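Putative oxidoreductase (Klebsiella pneumoniae subsp. pneumoniae MGH 78578, PDB 3E82) probably catalyses an NAD(P)-dependent oxidation or reduction, as in other Gfo/Idh/MocA family members, with a Rossmann-fold domain to bind the dinucleotide. Local coordinates at residues E109-A112 and L113-K117. Sequence-based numbering, arbitrary orientation.
Sequences ELIA and LAEEK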
ATOM      1  N   GLU B 109     -14.070  31.415  -0.210  1.00 20.39           N
ATOM      2  CA  GLU B 109     -14.432  32.781  -0.559  1.00 23.44           C
ATOM      3  C   GLU B 109     -14.678  32.881  -2.064  1.00 21.08           C
ATOM      4  O   GLU B 109     -15.647  33.502  -2.488  1.00 19.99           O
ATOM      5  CB  GLU B 109     -13.338  33.760  -0.110  1.00 25.35           C
ATOM      6  CG  GLU B 109     -13.086  33.714   1.400  1.00 32.92           C
ATOM      7  CD  GLU B 109     -12.088  34.760   1.885  1.00 36.53           C
ATOM      8  OE1 GLU B 109     -11.118  35.062   1.147  1.00 40.12           O
ATOM      9  OE2 GLU B 109     -12.269  35.263   3.017  1.00 37.73           O
ATOM     10  N   LEU B 110     -13.819  32.248  -2.863  1.00 18.75           N
ATOM     11  CA  LEU B 110     -13.987  32.271  -4.316  1.00 18.13           C
ATOM     12  C   LEU B 110     -15.287  31.584  -4.736  1.00 19.00           C
ATOM     13  O   LEU B 110     -16.001  32.076  -5.608  1.00 19.26           O
ATOM     14  CB  LEU B 110     -12.794  31.608  -5.015  1.00 18.60           C
ATOM     15  CG  LEU B 110     -11.471  32.369  -4.895  1.00 19.76           C
ATOM     16  CD1 LEU B 110     -10.410  31.694  -5.740  1.00 20.49           C
ATOM     17  CD2 LEU B 110     -11.666  33.822  -5.359  1.00 23.27           C
ATOM     18  N   ILE B 111     -15.593  30.448  -4.113  1.00 17.60           N
ATOM     19  CA  ILE B 111     -16.819  29.727  -4.424  1.00 18.35           C
ATOM     20  C   ILE B 111     -18.025  30.645  -4.186  1.00 19.12           C
ATOM     21  O   ILE B 111     -18.901  30.769  -5.048  1.00 18.88           O
ATOM     22  CB  ILE B 111     -16.935  28.442  -3.561  1.00 18.23           C
ATOM     23  CG1 ILE B 111     -15.834  27.449  -3.972  1.00 18.07           C
ATOM     24  CG2 ILE B 111     -18.314  27.796  -3.744  1.00 18.33           C
ATOM     25  CD1 ILE B 111     -15.782  26.180  -3.130  1.00 18.94           C
ATOM     26  N   ALA B 112     -18.049  31.302  -3.030  1.00 19.45           N
ATOM     27  CA  ALA B 112     -19.133  32.215  -2.679  1.00 20.56           C
ATOM     28  C   ALA B 112     -19.208  33.377  -3.664  1.00 21.38           C
ATOM     29  O   ALA B 112     -20.294  33.786  -4.073  1.00 22.22           O
ATOM     30  CB  ALA B 112     -18.926  32.747  -1.269  1.00 20.91           C
ATOM     31  N   LEU B 113     -18.046  33.902  -4.044  1.00 22.10           N
ATOM     32  CA  LEU B 113     -17.980  35.023  -4.972  1.00 22.22           C
ATOM     33  C   LEU B 113     -18.537  34.668  -6.346  1.00 23.44           C
ATOM     34  O   LEU B 113     -19.327  35.425  -6.914  1.00 21.65           O
ATOM     35  CB  LEU B 113     -16.533  35.514  -5.104  1.00 23.30           C
ATOM     36  CG  LEU B 113     -16.295  36.754  -5.982  1.00 25.04           C
ATOM     37  CD1 LEU B 113     -17.094  37.940  -5.431  1.00 24.49           C
ATOM     38  CD2 LEU B 113     -14.810  37.083  -6.012  1.00 22.00           C
ATOM     39  N   ALA B 114     -18.131  33.522  -6.886  1.00 22.79           N
ATOM     40  CA  ALA B 114     -18.607  33.106  -8.202  1.00 23.13           C
ATOM     41  C   ALA B 114     -20.125  32.959  -8.182  1.00 23.95           C
ATOM     42  O   ALA B 114     -20.803  33.285  -9.154  1.00 23.48           O
ATOM     43  CB  ALA B 114     -17.950  31.780  -8.612  1.00 23.81           C
ATOM     44  N   GLU B 115     -20.660  32.465  -7.072  1.00 26.20           N
ATOM     45  CA  GLU B 115     -22.102  32.295  -6.963  1.00 28.98           C
ATOM     46  C   GLU B 115     -22.783  33.652  -6.854  1.00 28.91           C
ATOM     47  O   GLU B 115     -23.860  33.857  -7.406  1.00 29.64           O
ATOM     48  CB  GLU B 115     -22.440  31.409  -5.764  1.00 31.44           C
ATOM     49  CG  GLU B 115     -21.762  30.044  -5.856  1.00 37.57           C
ATOM     50  CD  GLU B 115     -22.274  29.043  -4.841  1.00 41.10           C
ATOM     51  OE1 GLU B 115     -22.668  29.464  -3.733  1.00 43.50           O
ATOM     52  OE2 GLU B 115     -22.264  27.828  -5.148  1.00 43.41           O
ATOM     53  N   GLU B 116     -22.150  34.588  -6.154  1.00 29.21           N
ATOM     54  CA  GLU B 116     -22.720  35.923  -6.021  1.00 30.11           C
ATOM     55  C   GLU B 116     -22.710  36.628  -7.375  1.00 28.79           C
ATOM     56  O   GLU B 116     -23.681  37.280  -7.753  1.00 28.53           O
ATOM     57  CB  GLU B 116     -21.926  36.739  -5.001  1.00 32.83           C
ATOM     58  CG  GLU B 116     -22.148  38.247  -5.087  1.00 40.00           C
ATOM     59  CD  GLU B 116     -21.446  39.006  -3.970  1.00 43.48           C
ATOM     60  OE1 GLU B 116     -20.243  38.752  -3.730  1.00 44.05           O
ATOM     61  OE2 GLU B 116     -22.098  39.863  -3.335  1.00 45.38           O
ATOM     62  N   LYS B 117     -21.613  36.483  -8.109  1.00 26.37           N
ATOM     63  CA  LYS B 117     -21.482  37.116  -9.415  1.00 27.13           C
ATOM     64  C   LYS B 117     -22.124  36.292 -10.527  1.00 26.18           C
ATOM     65  O   LYS B 117     -22.071  36.666 -11.699  1.00 25.23           O
ATOM     66  CB  LYS B 117     -20.002  37.365  -9.729  1.00 27.56           C
ATOM     67  CG  LYS B 117     -19.298  38.238  -8.695  1.00 30.91           C
ATOM     68  CD  LYS B 117     -19.989  39.594  -8.535  1.00 33.88           C
ATOM     69  CE  LYS B 117     -19.395  40.382  -7.369  1.00 37.12           C
ATOM     70  NZ  LYS B 117     -20.132  41.664  -7.102  1.00 40.63           N
TER
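L113 and E109 stand one turn apart near the C-terminal end of helix 104-116, the connecting helix of the beta-alpha-beta unit between strands 93-96 and 121-123 in the Rossmann domain. Four consecutive i+4 backbone hydrogen bonds join the turns: L113 N to E109 O, A114 N to L110 O, E115 N to I111 O and E116 N to A112 O. The third is the longest, with E115 N 3.2 Å from I111 O. The bond from A114 N to L110 O is the straightest of the four, with an N-H...O angle of 167°.

L110 and A114 are buried on the face turned to the rest of the domain. L110 packs on A84 of helix 80-89 and on L121 of strand 121-123; A114 also touches L121, and its small methyl is consistent with the helix lying close to the strand. L113 touches N89 of helix 80-89.

The exposed E115 and E116 suit the solvent side; the partly exposed E109 pairs through OE1 with R85 of helix 80-89 in a salt bridge. E115 runs beside I111, both pointing the same way. With its CG next to its own backbone N (chi1 -57°), E115 lays its aliphatic stem against the preceding turn: its CG lies 3.1 Å from I111 O, and its OE2 comes 4.2 Å from I111 CG2.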